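Side-chain contacts in TssK C (Escherichia coli, PDB 5M2Y), which is a baseplate component of the type VI secretion system, represented here by its C-terminal domain, and probably links the baseplate to the membrane complex: residues V13-A18 against G118-E123; L32-S37 against H41-K46. All blocks are in the same frame, centred on the assembly; numbering follows the deposited sequence. Where two conformers were deposited one is given.

Contact 1 of 2, residues V13-A18 against G118-E123; sequences VMWEGA and GDVKLE
On one face of the antiparallel sheet of this C-terminal domain, the indole of Trp-15, from strand 14-18, packs over the start of strand 121-128 and meets Leu-122, Val-120 and Lys-121. The two strands are not sheet neighbours: strand 3-11 runs between them, and no hydrogen bond joins the two segments. The contact is therefore made by the indole reaching over an intervening strand, to meet both side chains and backbone. Leu-122 lies over one face of the indole. Its CD2 sits 3.9 Å from the centroid of the five-membered ring of Trp-15, 14° off the normal, a CH-pi contact, while CB of Leu-122 stands above the middle of the ring system. Toward the six-membered ring the same face meets backbone, with Leu-122 N 3.5 Å from Trp-15 CH2. The carbonyl of Val-120 comes to the ring edge in plane, its O 3.3 Å from Trp-15 CZ2. Bent at chi2 (53°), the Lys-121 chain folds back so that CD approaches Trp-15 CH2 at 3.6 Å. The ammonium NZ of Lys-121 then donates to Leu-122 O at 2.8 Å, tilted 28° from the carbonyl plane. At the other end of the indole, NE1 of Trp-15 is satisfied by Thr-113 OG1, which should help fix the ring's rotation. Leu-8, from strand 3-11, touches both Trp-15 and Leu-122, and the three form an aromatic-aliphatic cluster over one face of an antiparallel beta-sheet.

Contact 2 of 2, residues L32-S37 against H41-K46; sequences LSVRSS and HELQTK
With chi1 at -179°, Leu-43 sends its CG directly opposite its own backbone N, and the side chain extends from the helix toward strand 28-35, where both methyls find partners in Val-34 and Ser-36. Val-34 uses one branch in return: a chi1 of -170° places CG1 beside its carbonyl carbon, on the side where the leucine arrives. The closest approach is between Val-34 CG1 and Leu-43 CD2, at 3.8 Å, and the two side chains meet at a slant. The other leucine methyl, CD1, rests 4.0 Å from Ser-36 CB, so the serine contributes its methylene carbon to an apolar surface. The OG of Ser-36 accepts a weak hydrogen bond from Met-38 N, in the short connection before the helix. This is a beta-alpha unit, in which strand 28-35 turns tightly into helix 40-50 and the helix packs back against the strand that precedes it. Leu-43 also touches Gln-89 of strand 89-95 and Leu-117, while Phe-47, one turn further along the helix, covers Val-34 and Leu-32. Away from the strand, the helix carries bonds of its own. Glu-42 and Lys-46, four residues apart, form a salt bridge in which NZ of Lys-46 reaches OE2 of Glu-42 at 2.8 Å, on the anti side and 22° out of the carboxylate plane. Near the helix start, the carbonyl O of His-41 is gripped twice by Thr-45, through its backbone N at 3.3 Å and through its hydroxyl OG1 at 2.9 Å.

In the fold
From the N terminus the chain lays down strand 3-11 and turns into strand 14-18, the first half of contact 1. Strand 28-35 and helix 40-50 follow, and contact 2 closes a very short loop between them. The chain then passes through strands 52-54, 70-75 and 89-95, helix 97-106 and strand 108-112 before strand 121-128 completes contact 1, whose long loop thus encloses contact 2. The two meet where strands 28-35 and 121-128 pair, through Lys-121 N to Arg-35 O and Ser-33 N to Glu-123 O, and where Val-120 packs on Val-34. Together they tie helix 40-50, by way of the sheet's middle strands, to strand 14-18.

Contact 1 of 2, residues V13-A18 against G118-E123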
ATOM      1  N   VAL A  13      -1.335  -6.486  12.899  1.00 24.90           N
ATOM      2  CA  VAL A  13      -1.548  -6.884  11.510  1.00 23.75           C
ATOM      3  C   VAL A  13      -1.941  -5.709  10.593  1.00 24.93           C
ATOM      4  O   VAL A  13      -1.969  -5.883   9.377  1.00 23.63           O
ATOM      5  CB  VAL A  13      -2.545  -8.070  11.359  1.00 27.41           C
ATOM      6  CG1 VAL A  13      -1.966  -9.356  11.939  1.00 27.72           C
ATOM      7  CG2 VAL A  13      -3.900  -7.754  11.965  1.00 27.30           C
ATOM      8  N   MET A  14      -2.255  -4.536  11.168  1.00 20.34           N
ATOM      9  CA  MET A  14      -2.664  -3.371  10.383  1.00 19.40           C
ATOM     10  C   MET A  14      -1.577  -2.327  10.212  1.00 23.38           C
ATOM     11  O   MET A  14      -0.817  -2.062  11.138  1.00 23.02           O
ATOM     12  CB  MET A  14      -3.917  -2.708  10.970  1.00 21.35           C
ATOM     13  CG  MET A  14      -5.149  -3.601  11.015  1.00 23.96           C
ATOM     14  SD  MET A  14      -5.636  -4.302   9.419  1.00 26.42           S
ATOM     15  CE  MET A  14      -6.045  -2.845   8.452  1.00 23.11           C
ATOM     16  N   TRP A  15      -1.503  -1.746   9.014  1.00 19.42           N
ATOM     17  CA  TRP A  15      -0.568  -0.677   8.681  1.00 19.22           C
ATOM     18  C   TRP A  15      -1.398   0.514   8.264  1.00 24.60           C
ATOM     19  O   TRP A  15      -2.270   0.370   7.415  1.00 24.75           O
ATOM     20  CB  TRP A  15       0.343  -1.096   7.535  1.00 17.71           C
ATOM     21  CG  TRP A  15       1.218  -2.278   7.848  1.00 18.21           C
ATOM     22  CD1 TRP A  15       0.884  -3.601   7.786  1.00 21.36           C
ATOM     23  CD2 TRP A  15       2.602  -2.241   8.200  1.00 18.75           C
ATOM     24  NE1 TRP A  15       1.953  -4.386   8.128  1.00 20.60           N
ATOM     25  CE2 TRP A  15       3.029  -3.579   8.377  1.00 22.27           C
ATOM     26  CE3 TRP A  15       3.524  -1.209   8.388  1.00 20.22           C
ATOM     27  CZ2 TRP A  15       4.338  -3.906   8.708  1.00 22.11           C
ATOM     28  CZ3 TRP A  15       4.816  -1.530   8.741  1.00 22.05           C
ATOM     29  CH2 TRP A  15       5.216  -2.866   8.898  1.00 22.91           C
ATOM     30  N   GLU A  16      -1.166   1.676   8.870  1.00 21.69           N
ATOM     31  CA  GLU A  16      -1.951   2.868   8.534  1.00 21.73           C
ATOM     32  C   GLU A  16      -1.064   4.014   8.110  1.00 26.47           C
ATOM     33  O   GLU A  16      -0.081   4.300   8.774  1.00 26.06           O
ATOM     34  CB  GLU A  16      -2.857   3.271   9.712  1.00 23.40           C
ATOM     35  CG  GLU A  16      -3.804   4.410   9.398  1.00 33.79           C
ATOM     36  CD  GLU A  16      -4.885   4.657  10.443  1.00 54.53           C
ATOM     37  OE1 GLU A  16      -5.326   3.705  11.118  1.00 43.15           O
ATOM     38  OE2 GLU A  16      -5.340   5.815  10.522  1.00 50.84           O
ATOM     39  N   GLY A  17      -1.450   4.672   7.024  1.00 24.14           N
ATOM     40  CA  GLY A  17      -0.752   5.824   6.476  1.00 24.33           C
ATOM     41  C   GLY A  17      -1.662   7.026   6.361  1.00 29.14           C
ATOM     42  O   GLY A  17      -2.830   6.877   6.015  1.00 28.79           O
ATOM     43  N   ALA A  18      -1.135   8.224   6.668  1.00 26.88           N
ATOM     44  CA  ALA A  18      -1.889   9.475   6.569  1.00 27.36           C
ATOM     45  C   ALA A  18      -1.694  10.039   5.169  1.00 31.00           C
ATOM     46  O   ALA A  18      -0.563  10.080   4.676  1.00 30.09           O
ATOM     47  CB  ALA A  18      -1.412  10.476   7.618  1.00 28.64           C
ATOM     48  N   GLY A 118       4.820 -13.616   7.708  1.00 27.62           N
ATOM     49  CA  GLY A 118       6.003 -13.611   8.548  1.00 27.81           C
ATOM     50  C   GLY A 118       6.310 -12.250   9.114  1.00 31.22           C
ATOM     51  O   GLY A 118       5.416 -11.430   9.283  1.00 30.75           O
ATOM     52  N   ASP A 119       7.608 -12.004   9.324  0.50 28.18           N
ATOM     53  CA  ASP A 119       8.115 -10.748   9.853  0.50 28.00           C
ATOM     54  C   ASP A 119       8.089  -9.705   8.724  0.50 29.94           C
ATOM     55  O   ASP A 119       9.140  -9.294   8.240  0.50 30.17           O
ATOM     56  CB  ASP A 119       9.537 -10.951  10.410  0.50 30.89           C
ATOM     57  CG  ASP A 119       9.937  -9.943  11.465  0.50 44.20           C
ATOM     58  OD1 ASP A 119       9.547  -8.763  11.344  0.50 44.83           O
ATOM     59  OD2 ASP A 119      10.668 -10.328  12.399  0.50 52.18           O
ATOM     60  N   VAL A 120       6.883  -9.226   8.362  0.50 24.67           N
ATOM     61  CA  VAL A 120       6.699  -8.301   7.242  0.50 23.64           C
ATOM     62  C   VAL A 120       6.930  -6.817   7.622  0.50 26.09           C
ATOM     63  O   VAL A 120       6.598  -6.369   8.722  0.50 26.10           O
ATOM     64  CB  VAL A 120       5.329  -8.544   6.546  0.50 27.60           C
ATOM     65  CG1 VAL A 120       4.175  -8.102   7.431  0.50 27.45           C
ATOM     66  CG2 VAL A 120       5.260  -7.887   5.159  0.50 27.04           C
ATOM     67  N   LYS A 121       7.542  -6.081   6.693  1.00 21.31           N
ATOM     68  CA  LYS A 121       7.736  -4.641   6.804  1.00 19.95           C
ATOM     69  C   LYS A 121       7.324  -4.006   5.485  1.00 21.38           C
ATOM     70  O   LYS A 121       7.732  -4.451   4.416  1.00 20.62           O
ATOM     71  CB  LYS A 121       9.150  -4.244   7.283  1.00 23.29           C
ATOM     72  CG  LYS A 121       9.508  -2.745   7.285  1.00 36.36           C
ATOM     73  CD  LYS A 121       8.542  -1.831   8.018  1.00 45.51           C
ATOM     74  CE  LYS A 121       8.787  -0.395   7.639  1.00 54.15           C
ATOM     75  NZ  LYS A 121       7.628   0.487   7.911  1.00 60.20           N
ATOM     76  N   LEU A 122       6.460  -3.000   5.593  1.00 17.28           N
ATOM     77  CA  LEU A 122       5.891  -2.254   4.469  1.00 16.63           C
ATOM     78  C   LEU A 122       6.327  -0.799   4.452  1.00 20.47           C
ATOM     79  O   LEU A 122       6.372  -0.155   5.491  1.00 20.68           O
ATOM     80  CB  LEU A 122       4.366  -2.246   4.586  1.00 16.87           C
ATOM     81  CG  LEU A 122       3.533  -3.396   4.056  1.00 21.96           C
ATOM     82  CD1 LEU A 122       3.949  -4.751   4.552  1.00 22.88           C
ATOM     83  CD2 LEU A 122       2.042  -3.082   4.223  1.00 23.68           C
ATOM     84  N   GLU A 123       6.544  -0.271   3.258  1.00 17.06           N
ATOM     85  CA  GLU A 123       6.806   1.144   3.039  1.00 16.55           C
ATOM     86  C   GLU A 123       5.920   1.568   1.862  1.00 20.10           C
ATOM     87  O   GLU A 123       5.786   0.802   0.906  1.00 19.62           O
ATOM     88  CB  GLU A 123       8.288   1.433   2.803  1.00 17.74           C
ATOM     89  CG  GLU A 123       9.129   1.232   4.051  1.00 24.18           C
ATOM     90  CD  GLU A 123      10.573   1.715   3.961  1.00 39.48           C
ATOM     91  OE1 GLU A 123      11.086   1.873   2.839  1.00 28.36           O
ATOM     92  OE2 GLU A 123      11.189   1.921   5.030  1.00 33.82           O
TER

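Contact 2 of 2, residues L32-S37 against H41-K46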
ATOM      1  N   LEU A  32       3.878  -0.169  -2.970  1.00 17.50           N
ATOM      2  CA  LEU A  32       4.310  -0.764  -1.719  1.00 16.78           C
ATOM      3  C   LEU A  32       5.670  -1.427  -1.912  1.00 19.94           C
ATOM      4  O   LEU A  32       5.912  -2.080  -2.929  1.00 19.90           O
ATOM      5  CB  LEU A  32       3.288  -1.813  -1.241  1.00 16.49           C
ATOM      6  CG  LEU A  32       1.978  -1.308  -0.645  1.00 20.17           C
ATOM      7  CD1 LEU A  32       0.990  -2.453  -0.468  1.00 19.66           C
ATOM      8  CD2 LEU A  32       2.215  -0.557   0.676  1.00 22.34           C
ATOM      9  N   SER A  33       6.559  -1.224  -0.946  1.00 16.50           N
ATOM     10  CA  SER A  33       7.877  -1.869  -0.913  1.00 16.00           C
ATOM     11  C   SER A  33       7.792  -2.819   0.280  1.00 19.83           C
ATOM     12  O   SER A  33       7.392  -2.394   1.362  1.00 20.58           O
ATOM     13  CB  SER A  33       8.991  -0.843  -0.738  1.00 19.50           C
ATOM     14  OG  SER A  33      10.219  -1.454  -0.396  1.00 25.79           O
ATOM     15  N   VAL A  34       8.025  -4.113   0.042  1.00 15.77           N
ATOM     16  CA  VAL A  34       7.825  -5.151   1.054  1.00 15.76           C
ATOM     17  C   VAL A  34       9.065  -5.995   1.308  1.00 19.29           C
ATOM     18  O   VAL A  34       9.698  -6.463   0.372  1.00 18.02           O
ATOM     19  CB  VAL A  34       6.630  -6.072   0.656  1.00 19.46           C
ATOM     20  CG1 VAL A  34       6.229  -7.013   1.788  1.00 19.43           C
ATOM     21  CG2 VAL A  34       5.430  -5.264   0.166  1.00 18.94           C
ATOM     22  N   ARG A  35       9.375  -6.189   2.584  1.00 17.19           N
ATOM     23  CA  ARG A  35      10.437  -7.083   3.010  1.00 18.25           C
ATOM     24  C   ARG A  35       9.802  -8.048   3.977  1.00 22.73           C
ATOM     25  O   ARG A  35       8.882  -7.697   4.720  1.00 21.52           O
ATOM     26  CB  ARG A  35      11.654  -6.367   3.600  1.00 21.20           C
ATOM     27  CG  ARG A  35      11.369  -5.422   4.735  1.00 34.66           C
ATOM     28  CD  ARG A  35      12.583  -4.554   5.018  1.00 49.58           C
ATOM     29  NE  ARG A  35      12.813  -3.563   3.966  1.00 59.83           N
ATOM     30  CZ  ARG A  35      12.305  -2.332   3.977  1.00 73.17           C
ATOM     31  NH1 ARG A  35      11.534  -1.937   4.976  1.00 62.39           N
ATOM     32  NH2 ARG A  35      12.571  -1.497   2.987  1.00 55.95           N
ATOM     33  N   SER A  36      10.250  -9.283   3.904  1.00 21.18           N
ATOM     34  CA  SER A  36       9.702 -10.329   4.731  1.00 22.04           C
ATOM     35  C   SER A  36      10.688 -11.465   4.955  1.00 26.49           C
ATOM     36  O   SER A  36      11.663 -11.582   4.227  1.00 25.70           O
ATOM     37  CB  SER A  36       8.435 -10.861   4.086  1.00 26.33           C
ATOM     38  OG  SER A  36       7.742 -11.575   5.077  1.00 37.02           O
ATOM     39  N   SER A  37      10.423 -12.309   5.966  1.00 24.82           N
ATOM     40  CA  SER A  37      11.211 -13.508   6.258  1.00 26.17           C
ATOM     41  C   SER A  37      10.811 -14.612   5.254  1.00 31.69           C
ATOM     42  O   SER A  37      11.499 -15.616   5.126  1.00 32.31           O
ATOM     43  CB  SER A  37      10.989 -13.956   7.701  1.00 30.56           C
ATOM     44  OG  SER A  37       9.609 -14.102   7.987  1.00 35.99           O
ATOM     45  N   HIS A  41      10.477 -15.026  -3.988  1.00 25.72           N
ATOM     46  CA  HIS A  41       9.592 -15.505  -5.059  1.00 25.31           C
ATOM     47  C   HIS A  41       8.194 -15.841  -4.524  1.00 27.21           C
ATOM     48  O   HIS A  41       7.201 -15.666  -5.231  1.00 26.67           O
ATOM     49  CB  HIS A  41      10.204 -16.722  -5.789  1.00 27.24           C
ATOM     50  CG  HIS A  41       9.988 -18.037  -5.095  1.00 31.58           C
ATOM     51  ND1 HIS A  41      10.797 -18.454  -4.059  1.00 34.04           N
ATOM     52  CD2 HIS A  41       9.047 -18.985  -5.305  1.00 33.70           C
ATOM     53  CE1 HIS A  41      10.336 -19.636  -3.678  1.00 33.86           C
ATOM     54  NE2 HIS A  41       9.282 -19.992  -4.396  1.00 34.11           N
ATOM     55  N   GLU A  42       8.132 -16.328  -3.272  1.00 22.34           N
ATOM     56  CA  GLU A  42       6.883 -16.701  -2.613  1.00 21.29           C
ATOM     57  C   GLU A  42       6.113 -15.448  -2.222  1.00 23.45           C
ATOM     58  O   GLU A  42       4.896 -15.406  -2.383  1.00 22.87           O
ATOM     59  CB  GLU A  42       7.198 -17.525  -1.382  1.00 23.18           C
ATOM     60  CG  GLU A  42       6.206 -18.623  -1.127  1.00 33.10           C
ATOM     61  CD  GLU A  42       6.547 -19.368   0.153  1.00 46.58           C
ATOM     62  OE1 GLU A  42       7.733 -19.696   0.321  1.00 36.42           O
ATOM     63  OE2 GLU A  42       5.649 -19.548   1.000  1.00 36.11           O
ATOM     64  N   LEU A  43       6.834 -14.418  -1.724  1.00 19.50           N
ATOM     65  CA  LEU A  43       6.231 -13.140  -1.353  1.00 18.77           C
ATOM     66  C   LEU A  43       5.616 -12.479  -2.597  1.00 21.38           C
ATOM     67  O   LEU A  43       4.498 -11.990  -2.538  1.00 20.20           O
ATOM     68  CB  LEU A  43       7.272 -12.228  -0.689  1.00 19.22           C
ATOM     69  CG  LEU A  43       6.801 -10.859  -0.213  1.00 23.49           C
ATOM     70  CD1 LEU A  43       5.945 -10.979   0.996  1.00 23.65           C
ATOM     71  CD2 LEU A  43       7.988  -9.969   0.107  1.00 26.00           C
ATOM     72  N   GLN A  44       6.325 -12.525  -3.735  1.00 18.12           N
ATOM     73  CA  GLN A  44       5.854 -11.942  -4.995  1.00 17.16           C
ATOM     74  C   GLN A  44       4.539 -12.551  -5.440  1.00 21.34           C
ATOM     75  O   GLN A  44       3.641 -11.835  -5.894  1.00 20.55           O
ATOM     76  CB  GLN A  44       6.887 -12.166  -6.093  1.00 18.36           C
ATOM     77  CG  GLN A  44       6.618 -11.352  -7.340  1.00 20.17           C
ATOM     78  CD  GLN A  44       7.684 -11.556  -8.378  1.00 27.80           C
ATOM     79  OE1 GLN A  44       8.109 -12.684  -8.669  1.00 26.24           O
ATOM     80  NE2 GLN A  44       8.084 -10.442  -8.999  1.00 21.55           N
ATOM     81  N   THR A  45       4.477 -13.885  -5.348  1.00 19.56           N
ATOM     82  CA  THR A  45       3.347 -14.721  -5.720  1.00 19.64           C
ATOM     83  C   THR A  45       2.122 -14.521  -4.804  1.00 23.18           C
ATOM     84  O   THR A  45       1.020 -14.341  -5.305  1.00 24.32           O
ATOM     85  CB  THR A  45       3.836 -16.183  -5.734  1.00 27.64           C
ATOM     86  OG1 THR A  45       4.813 -16.339  -6.769  1.00 27.12           O
ATOM     87  CG2 THR A  45       2.713 -17.197  -5.903  1.00 27.72           C
ATOM     88  N   LYS A  46       2.327 -14.543  -3.476  1.00 18.13           N
ATOM     89  CA  LYS A  46       1.304 -14.549  -2.427  1.00 16.68           C
ATOM     90  C   LYS A  46       0.880 -13.199  -1.864  1.00 18.86           C
ATOM     91  O   LYS A  46      -0.295 -13.055  -1.530  1.00 17.94           O
ATOM     92  CB  LYS A  46       1.770 -15.453  -1.285  1.00 18.70           C
ATOM     93  CG  LYS A  46       1.919 -16.914  -1.686  1.00 22.80           C
ATOM     94  CD  LYS A  46       2.231 -17.746  -0.464  1.00 25.24           C
ATOM     95  CE  LYS A  46       2.477 -19.203  -0.755  1.00 31.81           C
ATOM     96  NZ  LYS A  46       2.882 -19.894   0.484  1.00 36.07           N
TER